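Local coordinates for nine-heme cytochrome C (Desulfovibrio desulfuricans, PDB 1OFW), which carries electrons through nine c-type hemes and may form part of a transmembrane redox complex that passes electrons to the cytoplasm for sulfate reduction, at residues Arg109-Ile117 against Leu265-Asp275; Gln166-Pro174 against Gln215-Cys225. All blocks are in the same frame, centred on the assembly; numbering follows the deposited sequence. Where two conformers were deposited one is given.

Interaction 1. Residues Arg109-Ile117 against Leu265-Asp275; sequences RECAGCHAI and LQCMGCHKGMD. With HEC (heme c), chain J.
The backbones come closest where Gly113 faces Cys270, their CA atoms 4.2 Å apart, and Gly269 and Gly273 help to bring helix 259-273 close to 109-117. Met274 CB and CG pack against Gly113 CA. Its chain bends at the last torsion (chi3 -64°), and SD and CE both lie against a methyl of heme 8; Met274 CE is 3.6 Å from CMD of heme 8. The backbone carbonyl of Met274 is gripped by Arg109. Arg109 NE donates to Met274 O at 2.6 Å in a nearly straight bond that lies in the guanidinium plane, and NH2 adds a weak second one. Met274 CE sits over one face of this guanidinium. Both segments carry a CXXCH heme-binding motif, as in class III cytochromes c. Cys111, Cys114 and His115 serve heme 4; Cys267, Cys270 and His271 serve heme 8. Cys270 SG, bonded to CAC of heme 8, also touches Gly113 C at 3.5 Å. At the other end Ile117 CD1 meets Gln266 CG and the heme methyl CMC, while its CG2 branch rests near Cys270 N. A Schellman motif, with Asp275 as its C-prime residue, ends the helix. Asp275 OD2 touches Arg109 CG at 3.5 Å but stays 4.3 Å from Arg109 NE, too far for a salt bridge.

Interaction 2. Residues Gln166-Pro174 against Gln215-Cys225; sequences QKTVEPVSP and QAFHNKPEILC. With HEC (heme c), chain F.
Val169 and Val172, from the extended segment 166-174, pack on the turn that follows His218. In Val169, CB lies 3.9 Å from Asn219 O. The two branches then part. Val169 CG2 meets Asn219 O at 3.4 Å. Val169 CG1, set anti to the backbone N (chi1 -177°), reaches the Pro221 ring and lies 3.7 Å from Pro221 CD. The backbone of Val169 is held through water. Water 1 accepts from Val169 N and donates to Gln215 O. Water 2 sits between Val169 O and Gln215 O; its bonding is not settled. Gln215 CB also packs on Thr168 CG2 at 3.5 Å; its NE2 is hydrogen-bonded to Lys209 O.

Further along, Val172 N donates to Pro221 O at 2.9 Å with an angle of 164° at the hydrogen. This is the one direct hydrogen bond between the segments. Pro171 CA makes a CH...O contact with the same oxygen. Val172 CG1 packs on Pro221 CB, and Val172 CG2 approaches Cys225 SG, which is linked to heme 6. Pro171 CB touches Leu224 CD1. The other methyl of Leu224, CD2, lies over one face of the His218 ring, toward its rim. His218 NE2 binds the iron of heme 4 at 2.0 Å, opposite His115. The turn from Lys220 to Ile223 is type I. The chain that carries the second axial histidine of bis-histidine heme 4, with an inverse gamma turn centred on His218, is thus backed by the extended segment 166-174.

In the fold
The two interactions meet at heme 4, the extra heme between the two tetraheme clusters. His115 of interaction 1 and His218 of interaction 2 are its two axial ligands. Both contacts are partly buried and each includes residues attached to a further heme, heme 8 in interaction 1 and heme 6 in interaction 2. Interaction 1 joins the two class III family regions, with helical segments packed closely through glycines and a heme edge. Its polar part is an arginine on a carbonyl at the exposed end. Interaction 2 lays an extended loop, between helix 152-164 and strand 181-183, on the turn after helix 212-217. It relies on valine and proline packing, one backbone bond and bridging water.

Interaction 1. Residues Arg109-Ile117 against Leu265-Asp275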
loop_
_atom_site.group_PDB
_atom_site.type_symbol
_atom_site.label_atom_id
_atom_site.label_comp_id
_atom_site.label_asym_id
_atom_site.label_seq_id
_atom_site.Cartn_x
_atom_site.Cartn_y
_atom_site.Cartn_z
ATOM N N ARG A 109 -9.431 11.118 1.390
ATOM C CA ARG A 109 -10.768 10.580 1.165
ATOM C C ARG A 109 -10.839 9.591 0.025
ATOM O O ARG A 109 -11.597 8.612 0.122
ATOM C CB ARG A 109 -11.733 11.737 0.876
ATOM C CG ARG A 109 -13.161 11.426 1.151
ATOM C CD ARG A 109 -14.170 12.481 0.669
ATOM N NE ARG A 109 -15.204 11.713 -0.020
ATOM C CZ ARG A 109 -15.670 11.564 -1.241
ATOM N NH1 ARG A 109 -15.201 12.227 -2.296
ATOM N NH2 ARG A 109 -16.680 10.697 -1.438
ATOM N N GLU A 110 -10.103 9.809 -1.052
ATOM C CA GLU A 110 -10.197 8.961 -2.245
ATOM C C GLU A 110 -9.608 7.589 -1.952
ATOM O O GLU A 110 -9.921 6.611 -2.633
ATOM C CB GLU A 110 -9.540 9.608 -3.454
ATOM C CG GLU A 110 -8.062 9.865 -3.344
ATOM C CD GLU A 110 -7.694 11.233 -2.814
ATOM O OE1 GLU A 110 -8.438 11.860 -2.063
ATOM O OE2 GLU A 110 -6.602 11.731 -3.139
ATOM N N CYS A 111 -8.773 7.483 -0.942
ATOM C CA CYS A 111 -8.167 6.222 -0.554
ATOM C C CYS A 111 -8.872 5.542 0.602
ATOM O O CYS A 111 -8.837 4.308 0.725
ATOM C CB CYS A 111 -6.711 6.488 -0.110
ATOM S SG CYS A 111 -5.700 7.547 -1.130
ATOM N N ALA A 112 -9.511 6.309 1.483
ATOM C CA ALA A 112 -9.921 5.882 2.810
ATOM C C ALA A 112 -11.210 5.057 2.820
ATOM O O ALA A 112 -11.532 4.470 3.866
ATOM C CB ALA A 112 -10.060 7.078 3.728
ATOM N N GLY A 113 -11.864 5.037 1.674
ATOM C CA GLY A 113 -13.062 4.199 1.555
ATOM C C GLY A 113 -12.678 2.748 1.363
ATOM O O GLY A 113 -12.969 1.892 2.210
ATOM N N CYS A 114 -11.972 2.474 0.259
ATOM C CA CYS A 114 -11.444 1.133 0.115
ATOM C C CYS A 114 -10.584 0.724 1.313
ATOM O O CYS A 114 -10.702 -0.387 1.822
ATOM C CB CYS A 114 -10.630 1.039 -1.169
ATOM S SG CYS A 114 -11.626 1.097 -2.659
ATOM N N HIS A 115 -9.714 1.614 1.764
ATOM C CA HIS A 115 -8.751 1.182 2.784
ATOM C C HIS A 115 -9.387 1.075 4.141
ATOM O O HIS A 115 -8.765 0.516 5.048
ATOM C CB HIS A 115 -7.507 2.093 2.706
ATOM C CG HIS A 115 -6.644 1.600 1.574
ATOM N ND1 HIS A 115 -5.769 0.555 1.784
ATOM C CD2 HIS A 115 -6.487 1.955 0.277
ATOM C CE1 HIS A 115 -5.127 0.288 0.657
ATOM N NE2 HIS A 115 -5.544 1.118 -0.296
ATOM N N ALA A 116 -10.636 1.511 4.299
ATOM C CA ALA A 116 -11.337 1.184 5.541
ATOM C C ALA A 116 -11.770 -0.273 5.606
ATOM O O ALA A 116 -11.980 -0.804 6.698
ATOM C CB ALA A 116 -12.563 2.063 5.729
ATOM N N ILE A 117 -11.936 -0.914 4.458
ATOM C CA ILE A 117 -12.404 -2.304 4.446
ATOM C C ILE A 117 -11.390 -3.303 3.932
ATOM O O ILE A 117 -11.628 -4.510 4.023
ATOM C CB ILE A 117 -13.695 -2.393 3.606
ATOM C CG1 ILE A 117 -13.546 -2.004 2.146
ATOM C CG2 ILE A 117 -14.752 -1.561 4.314
ATOM C CD1 ILE A 117 -14.732 -2.351 1.267
ATOM N N LEU A 265 -21.562 -4.374 6.897
ATOM C CA LEU A 265 -20.268 -3.867 7.345
ATOM C C LEU A 265 -19.364 -3.480 6.200
ATOM O O LEU A 265 -18.621 -2.506 6.305
ATOM C CB LEU A 265 -19.557 -4.958 8.178
ATOM C CG LEU A 265 -20.175 -5.203 9.553
ATOM C CD1 LEU A 265 -19.605 -6.502 10.138
ATOM C CD2 LEU A 265 -19.925 -4.003 10.445
ATOM N N GLN A 266 -19.405 -4.209 5.093
ATOM C CA GLN A 266 -18.560 -3.842 3.966
ATOM C C GLN A 266 -19.084 -2.608 3.251
ATOM O O GLN A 266 -18.324 -1.646 3.054
ATOM C CB GLN A 266 -18.464 -4.976 2.931
ATOM C CG GLN A 266 -17.301 -4.826 1.971
ATOM C CD GLN A 266 -17.024 -6.087 1.136
ATOM O OE1 GLN A 266 -16.166 -6.910 1.475
ATOM N NE2 GLN A 266 -17.753 -6.125 0.087
ATOM N N CYS A 267 -20.361 -2.608 2.865
ATOM C CA CYS A 267 -20.945 -1.487 2.113
ATOM C C CYS A 267 -20.876 -0.233 2.983
ATOM O O CYS A 267 -20.404 0.833 2.580
ATOM C CB CYS A 267 -22.400 -1.769 1.738
ATOM S SG CYS A 267 -22.772 -3.284 0.860
ATOM N N MET A 268 -21.354 -0.316 4.209
ATOM C CA MET A 268 -21.362 0.848 5.067
ATOM C C MET A 268 -19.955 1.239 5.511
ATOM O O MET A 268 -19.697 2.417 5.796
ATOM C CB MET A 268 -22.223 0.639 6.314
ATOM C CG MET A 268 -23.678 0.293 6.038
ATOM S SD MET A 268 -24.524 -0.026 7.613
ATOM C CE MET A 268 -26.186 -0.386 7.077
ATOM N N GLY A 269 -19.039 0.299 5.594
ATOM C CA GLY A 269 -17.683 0.611 6.044
ATOM C C GLY A 269 -16.968 1.547 5.117
ATOM O O GLY A 269 -16.308 2.499 5.509
ATOM N N CYS A 270 -17.117 1.255 3.825
ATOM C CA CYS A 270 -16.515 2.148 2.837
ATOM C C CYS A 270 -17.218 3.484 2.813
ATOM O O CYS A 270 -16.590 4.554 2.814
ATOM C CB CYS A 270 -16.541 1.542 1.426
ATOM S SG CYS A 270 -15.953 2.780 0.218
ATOM N N HIS A 271 -18.569 3.462 2.813
ATOM C CA HIS A 271 -19.319 4.708 2.844
ATOM C C HIS A 271 -18.879 5.628 3.991
ATOM O O HIS A 271 -18.704 6.840 3.787
ATOM C CB HIS A 271 -20.838 4.431 2.924
ATOM C CG HIS A 271 -21.389 3.862 1.652
ATOM N ND1 HIS A 271 -22.686 3.396 1.599
ATOM C CD2 HIS A 271 -20.880 3.651 0.423
ATOM C CE1 HIS A 271 -22.941 2.944 0.373
ATOM N NE2 HIS A 271 -21.853 3.080 -0.369
ATOM N N LYS A 272 -18.695 5.052 5.162
ATOM C CA LYS A 272 -18.234 5.868 6.277
ATOM C C LYS A 272 -16.796 6.309 6.043
ATOM O O LYS A 272 -16.469 7.480 6.257
ATOM C CB LYS A 272 -18.397 5.097 7.571
ATOM C CG LYS A 272 -17.998 5.877 8.825
ATOM C CD LYS A 272 -17.672 4.939 9.983
ATOM C CE LYS A 272 -16.618 5.589 10.894
ATOM N NZ LYS A 272 -17.224 6.324 12.037
ATOM N N GLY A 273 -15.908 5.430 5.595
ATOM C CA GLY A 273 -14.525 5.831 5.394
ATOM C C GLY A 273 -14.322 6.952 4.410
ATOM O O GLY A 273 -13.373 7.729 4.570
ATOM N N MET A 274 -15.181 7.088 3.405
ATOM C CA MET A 274 -14.927 8.193 2.462
ATOM C C MET A 274 -16.052 9.206 2.523
ATOM O O MET A 274 -16.239 9.996 1.604
ATOM C CB MET A 274 -14.545 7.610 1.098
ATOM C CG MET A 274 -15.554 6.759 0.373
ATOM S SD MET A 274 -14.898 6.053 -1.146
ATOM C CE MET A 274 -14.568 7.472 -2.195
ATOM N N ASP A 275 -16.798 9.253 3.625
ATOM C CA ASP A 275 -17.763 10.259 3.946
ATOM C C ASP A 275 -18.847 10.419 2.884
ATOM O O ASP A 275 -19.160 11.545 2.468
ATOM C CB ASP A 275 -17.037 11.623 4.052
ATOM C CG ASP A 275 -15.739 11.521 4.849
ATOM O OD1 ASP A 275 -15.877 11.281 6.075
ATOM O OD2 ASP A 275 -14.631 11.671 4.266
HETATM FE FE HEC J . -21.700 2.484 -2.282
HETATM C CHA HEC J . -22.829 5.517 -3.290
HETATM C CHB HEC J . -24.902 1.266 -2.304
HETATM C CHC HEC J . -20.562 -0.559 -1.287
HETATM C CHD HEC J . -18.474 3.688 -2.265
HETATM N NA HEC J . -23.507 3.228 -2.702
HETATM C C1A HEC J . -23.780 4.530 -3.122
HETATM C C2A HEC J . -25.198 4.675 -3.351
HETATM C C3A HEC J . -25.775 3.501 -3.055
HETATM C C4A HEC J . -24.724 2.587 -2.669
HETATM C CMA HEC J . -27.249 3.070 -3.065
HETATM C CAA HEC J . -25.841 5.969 -3.865
HETATM C CBA HEC J . -25.970 5.961 -5.395
HETATM C CGA HEC J . -25.203 4.982 -6.242
HETATM O O1A HEC J . -24.118 5.428 -6.702
HETATM O O2A HEC J . -25.612 3.812 -6.512
HETATM N NB HEC J . -22.558 0.753 -1.824
HETATM C C1B HEC J . -23.905 0.399 -1.935
HETATM C C2B HEC J . -24.081 -0.994 -1.584
HETATM C C3B HEC J . -22.866 -1.511 -1.298
HETATM C C4B HEC J . -21.921 -0.422 -1.459
HETATM C CMB HEC J . -25.449 -1.674 -1.562
HETATM C CAB HEC J . -22.475 -2.919 -0.874
HETATM C CBB HEC J . -23.105 -4.039 -1.733
HETATM N NC HEC J . -19.893 1.763 -1.821
HETATM C C1C HEC J . -19.644 0.463 -1.435
HETATM C C2C HEC J . -18.223 0.274 -1.135
HETATM C C3C HEC J . -17.641 1.438 -1.456
HETATM C C4C HEC J . -18.660 2.369 -1.872
HETATM C CMC HEC J . -17.669 -1.030 -0.536
HETATM C CAC HEC J . -16.170 1.906 -1.360
HETATM C CBC HEC J . -15.124 0.807 -1.533
HETATM N ND HEC J . -20.835 4.236 -2.714
HETATM C C1D HEC J . -19.483 4.540 -2.654
HETATM C C2D HEC J . -19.280 5.924 -3.041
HETATM C C3D HEC J . -20.493 6.445 -3.307
HETATM C C4D HEC J . -21.468 5.400 -3.129
HETATM C CMD HEC J . -17.910 6.627 -3.090
HETATM C CAD HEC J . -20.756 7.915 -3.696
HETATM C CBD HEC J . -20.983 7.978 -5.218
HETATM C CGD HEC J . -19.662 8.116 -5.950
HETATM O O1D HEC J . -19.248 7.129 -6.599
HETATM O O2D HEC J . -19.068 9.209 -5.832
#

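Interaction 2. Residues Gln166-Pro174 against Gln215-Cys225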
loop_
_atom_site.group_PDB
_atom_site.type_symbol
_atom_site.label_atom_id
_atom_site.label_comp_id
_atom_site.label_asym_id
_atom_site.label_seq_id
_atom_site.Cartn_x
_atom_site.Cartn_y
_atom_site.Cartn_z
ATOM N N GLN A 166 10.945 0.599 -14.792
ATOM C CA GLN A 166 9.758 0.320 -13.979
ATOM C C GLN A 166 8.517 0.496 -14.843
ATOM O O GLN A 166 8.428 1.394 -15.676
ATOM C CB GLN A 166 9.676 1.231 -12.771
ATOM C CG GLN A 166 10.589 0.778 -11.633
ATOM C CD GLN A 166 10.688 1.859 -10.574
ATOM O OE1 GLN A 166 10.145 2.954 -10.752
ATOM N NE2 GLN A 166 11.436 1.532 -9.541
ATOM N N LYS A 167 7.573 -0.397 -14.593
ATOM C CA LYS A 167 6.314 -0.374 -15.316
ATOM C C LYS A 167 5.180 -0.523 -14.293
ATOM O O LYS A 167 5.334 -1.271 -13.343
ATOM C CB LYS A 167 6.276 -1.487 -16.366
ATOM C CG LYS A 167 7.094 -1.167 -17.602
ATOM C CD LYS A 167 6.939 -2.165 -18.731
ATOM C CE LYS A 167 5.816 -3.173 -18.530
ATOM N NZ LYS A 167 4.478 -2.645 -18.967
ATOM N N THR A 168 4.129 0.244 -14.497
ATOM C CA THR A 168 2.950 0.197 -13.659
ATOM C C THR A 168 1.953 -0.805 -14.248
ATOM O O THR A 168 1.819 -0.837 -15.468
ATOM C CB THR A 168 2.294 1.583 -13.607
ATOM O OG1 THR A 168 3.351 2.470 -13.244
ATOM C CG2 THR A 168 1.197 1.634 -12.566
ATOM N N VAL A 169 1.341 -1.582 -13.379
ATOM C CA VAL A 169 0.384 -2.588 -13.862
ATOM C C VAL A 169 -0.953 -1.916 -14.100
ATOM O O VAL A 169 -1.383 -1.197 -13.206
ATOM C CB VAL A 169 0.281 -3.727 -12.834
ATOM C CG1 VAL A 169 -0.629 -4.869 -13.265
ATOM C CG2 VAL A 169 1.685 -4.260 -12.560
ATOM N N GLU A 170 -1.570 -2.107 -15.242
ATOM C CA GLU A 170 -2.851 -1.482 -15.568
ATOM C C GLU A 170 -3.973 -2.251 -14.875
ATOM O O GLU A 170 -4.010 -3.451 -15.017
ATOM C CB GLU A 170 -3.093 -1.463 -17.085
ATOM C CG GLU A 170 -2.772 -0.143 -17.761
ATOM C CD GLU A 170 -3.027 1.018 -16.812
ATOM O OE1 GLU A 170 -2.085 1.389 -16.080
ATOM O OE2 GLU A 170 -4.156 1.554 -16.777
ATOM N N PRO A 171 -4.852 -1.611 -14.140
ATOM C CA PRO A 171 -5.983 -2.325 -13.528
ATOM C C PRO A 171 -6.955 -2.789 -14.605
ATOM O O PRO A 171 -7.119 -2.158 -15.651
ATOM C CB PRO A 171 -6.657 -1.254 -12.683
ATOM C CG PRO A 171 -6.262 0.025 -13.335
ATOM C CD PRO A 171 -4.842 -0.189 -13.811
ATOM N N VAL A 172 -7.588 -3.935 -14.381
ATOM C CA VAL A 172 -8.531 -4.374 -15.400
ATOM C C VAL A 172 -9.642 -3.355 -15.460
ATOM O O VAL A 172 -10.036 -2.647 -14.565
ATOM C CB VAL A 172 -9.164 -5.746 -15.127
ATOM C CG1 VAL A 172 -8.171 -6.892 -15.206
ATOM C CG2 VAL A 172 -9.827 -5.762 -13.756
ATOM N N SER A 173 -10.216 -3.335 -16.677
ATOM C CA SER A 173 -11.364 -2.463 -16.933
ATOM C C SER A 173 -12.602 -2.881 -16.176
ATOM O O SER A 173 -12.872 -4.084 -16.155
ATOM C CB SER A 173 -11.588 -2.598 -18.445
ATOM O OG SER A 173 -12.579 -1.715 -18.873
ATOM N N PRO A 174 -13.331 -1.938 -15.615
ATOM C CA PRO A 174 -14.608 -2.294 -14.979
ATOM C C PRO A 174 -15.638 -2.951 -15.883
ATOM O O PRO A 174 -16.610 -3.569 -15.462
ATOM C CB PRO A 174 -15.179 -0.931 -14.559
ATOM C CG PRO A 174 -13.929 -0.103 -14.329
ATOM C CD PRO A 174 -13.029 -0.500 -15.482
ATOM N N GLN A 215 -0.709 3.562 -7.775
ATOM C CA GLN A 215 -0.291 2.836 -8.969
ATOM C C GLN A 215 0.777 1.794 -8.715
ATOM O O GLN A 215 0.809 0.695 -9.256
ATOM C CB GLN A 215 0.259 3.833 -10.015
ATOM C CG GLN A 215 -0.835 4.609 -10.747
ATOM C CD GLN A 215 -0.200 5.713 -11.600
ATOM O OE1 GLN A 215 0.977 6.049 -11.505
ATOM N NE2 GLN A 215 -1.014 6.338 -12.422
ATOM N N ALA A 216 1.759 2.120 -7.851
ATOM C CA ALA A 216 2.829 1.227 -7.503
ATOM C C ALA A 216 2.410 0.009 -6.707
ATOM O O ALA A 216 2.897 -1.080 -6.967
ATOM C CB ALA A 216 3.875 1.961 -6.640
ATOM N N PHE A 217 1.518 0.206 -5.735
ATOM C CA PHE A 217 1.148 -0.893 -4.827
ATOM C C PHE A 217 -0.059 -1.681 -5.340
ATOM O O PHE A 217 -0.200 -2.842 -4.947
ATOM C CB PHE A 217 0.914 -0.378 -3.401
ATOM C CG PHE A 217 2.271 -0.101 -2.737
ATOM C CD1 PHE A 217 2.867 1.133 -2.805
ATOM C CD2 PHE A 217 2.890 -1.138 -2.085
ATOM C CE1 PHE A 217 4.123 1.296 -2.199
ATOM C CE2 PHE A 217 4.099 -0.967 -1.456
ATOM C CZ PHE A 217 4.694 0.269 -1.491
ATOM N N HIS A 218 -0.854 -1.088 -6.211
ATOM C CA HIS A 218 -1.989 -1.806 -6.848
ATOM C C HIS A 218 -1.410 -2.527 -8.043
ATOM O O HIS A 218 -1.555 -2.100 -9.192
ATOM C CB HIS A 218 -3.061 -0.810 -7.226
ATOM C CG HIS A 218 -3.688 -0.063 -6.096
ATOM N ND1 HIS A 218 -4.438 1.053 -6.308
ATOM C CD2 HIS A 218 -3.707 -0.208 -4.749
ATOM C CE1 HIS A 218 -4.901 1.547 -5.169
ATOM N NE2 HIS A 218 -4.446 0.772 -4.189
ATOM N N ASN A 219 -0.686 -3.593 -7.743
ATOM C CA ASN A 219 0.267 -4.079 -8.738
ATOM C C ASN A 219 -0.086 -5.431 -9.339
ATOM O O ASN A 219 0.807 -6.118 -9.840
ATOM C CB ASN A 219 1.661 -4.107 -8.105
ATOM C CG ASN A 219 1.693 -4.872 -6.804
ATOM O OD1 ASN A 219 0.906 -5.778 -6.510
ATOM N ND2 ASN A 219 2.637 -4.480 -5.947
ATOM N N LYS A 220 -1.340 -5.851 -9.312
ATOM C CA LYS A 220 -1.848 -7.010 -10.052
ATOM C C LYS A 220 -3.082 -6.504 -10.797
ATOM O O LYS A 220 -3.786 -5.652 -10.268
ATOM C CB LYS A 220 -2.202 -8.182 -9.172
ATOM C CG LYS A 220 -1.105 -8.774 -8.329
ATOM C CD LYS A 220 -0.141 -9.629 -9.092
ATOM C CE LYS A 220 0.839 -10.381 -8.205
ATOM N NZ LYS A 220 2.220 -10.324 -8.770
ATOM N N PRO A 221 -3.346 -6.929 -12.019
ATOM C CA PRO A 221 -4.451 -6.304 -12.767
ATOM C C PRO A 221 -5.805 -6.406 -12.066
ATOM O O PRO A 221 -6.629 -5.487 -12.191
ATOM C CB PRO A 221 -4.458 -7.122 -14.063
ATOM C CG PRO A 221 -3.047 -7.591 -14.201
ATOM C CD PRO A 221 -2.623 -7.938 -12.797
ATOM N N GLU A 222 -6.088 -7.478 -11.367
ATOM C CA GLU A 222 -7.371 -7.620 -10.691
ATOM C C GLU A 222 -7.352 -7.234 -9.222
ATOM O O GLU A 222 -8.286 -7.525 -8.448
ATOM C CB GLU A 222 -7.855 -9.082 -10.764
ATOM C CG GLU A 222 -7.587 -9.677 -12.145
ATOM C CD GLU A 222 -6.214 -10.345 -12.212
ATOM O OE1 GLU A 222 -5.220 -10.075 -11.473
ATOM O OE2 GLU A 222 -6.122 -11.224 -13.111
ATOM N N ILE A 223 -6.311 -6.545 -8.745
ATOM C CA ILE A 223 -6.199 -6.330 -7.309
ATOM C C ILE A 223 -7.321 -5.507 -6.711
ATOM O O ILE A 223 -7.696 -5.735 -5.553
ATOM C CB ILE A 223 -4.822 -5.699 -6.971
ATOM C CG1 ILE A 223 -4.466 -5.930 -5.503
ATOM C CG2 ILE A 223 -4.770 -4.241 -7.358
ATOM C CD1 ILE A 223 -3.039 -5.681 -5.095
ATOM N N LEU A 224 -7.902 -4.545 -7.449
ATOM C CA LEU A 224 -8.926 -3.713 -6.824
ATOM C C LEU A 224 -10.201 -4.521 -6.593
ATOM O O LEU A 224 -10.992 -4.111 -5.733
ATOM C CB LEU A 224 -9.193 -2.454 -7.633
ATOM C CG LEU A 224 -7.979 -1.549 -7.858
ATOM C CD1 LEU A 224 -8.417 -0.367 -8.751
ATOM C CD2 LEU A 224 -7.363 -1.090 -6.539
ATOM N N CYS A 225 -10.338 -5.626 -7.322
ATOM C CA CYS A 225 -11.479 -6.500 -7.065
ATOM C C CYS A 225 -11.436 -7.065 -5.650
ATOM O O CYS A 225 -12.481 -7.347 -5.038
ATOM C CB CYS A 225 -11.539 -7.653 -8.056
ATOM S SG CYS A 225 -11.351 -7.238 -9.792
HETATM FE FE HEC F . -4.991 0.962 -2.242
HETATM C CHA HEC F . -3.140 -1.865 -1.504
HETATM C CHB HEC F . -2.302 2.897 -1.492
HETATM C CHC HEC F . -6.746 3.757 -3.078
HETATM C CHD HEC F . -7.714 -0.987 -2.859
HETATM N NA HEC F . -3.128 0.593 -1.632
HETATM C C1A HEC F . -2.556 -0.617 -1.329
HETATM C C2A HEC F . -1.239 -0.437 -0.761
HETATM C C3A HEC F . -1.000 0.901 -0.736
HETATM C C4A HEC F . -2.164 1.541 -1.316
HETATM C CMA HEC F . 0.234 1.632 -0.191
HETATM C CAA HEC F . -0.350 -1.575 -0.276
HETATM C CBA HEC F . -0.874 -2.146 1.081
HETATM C CGA HEC F . -0.496 -1.233 2.218
HETATM O O1A HEC F . 0.698 -0.887 2.343
HETATM O O2A HEC F . -1.360 -0.799 3.002
HETATM N NB HEC F . -4.603 2.930 -2.277
HETATM C C1B HEC F . -3.433 3.567 -1.906
HETATM C C2B HEC F . -3.570 4.995 -1.986
HETATM C C3B HEC F . -4.819 5.250 -2.416
HETATM C C4B HEC F . -5.459 3.947 -2.615
HETATM C CMB HEC F . -2.417 5.958 -1.590
HETATM C CAB HEC F . -5.509 6.594 -2.658
HETATM C CBB HEC F . -4.789 7.455 -3.706
HETATM N NC HEC F . -6.872 1.306 -2.813
HETATM C C1C HEC F . -7.385 2.545 -3.160
HETATM C C2C HEC F . -8.760 2.377 -3.638
HETATM C C3C HEC F . -9.048 1.065 -3.536
HETATM C C4C HEC F . -7.861 0.371 -3.058
HETATM C CMC HEC F . -9.651 3.529 -4.122
HETATM C CAC HEC F . -10.396 0.372 -3.801
HETATM C CBC HEC F . -10.906 0.514 -5.255
HETATM N ND HEC F . -5.350 -0.996 -2.118
HETATM C C1D HEC F . -6.559 -1.626 -2.461
HETATM C C2D HEC F . -6.396 -3.061 -2.335
HETATM C C3D HEC F . -5.133 -3.315 -1.971
HETATM C C4D HEC F . -4.481 -2.031 -1.843
HETATM C CMD HEC F . -7.526 -4.059 -2.620
HETATM C CAD HEC F . -4.429 -4.669 -1.770
HETATM C CBD HEC F . -4.161 -4.984 -0.269
HETATM C CGD HEC F . -3.111 -6.125 -0.184
HETATM O O1D HEC F . -3.488 -7.260 -0.473
HETATM O O2D HEC F . -1.932 -5.880 0.151
HETATM O O HOH W 1 1.862 -1.490 -10.595
HETATM O O HOH W 2 -1.325 0.373 -11.143
#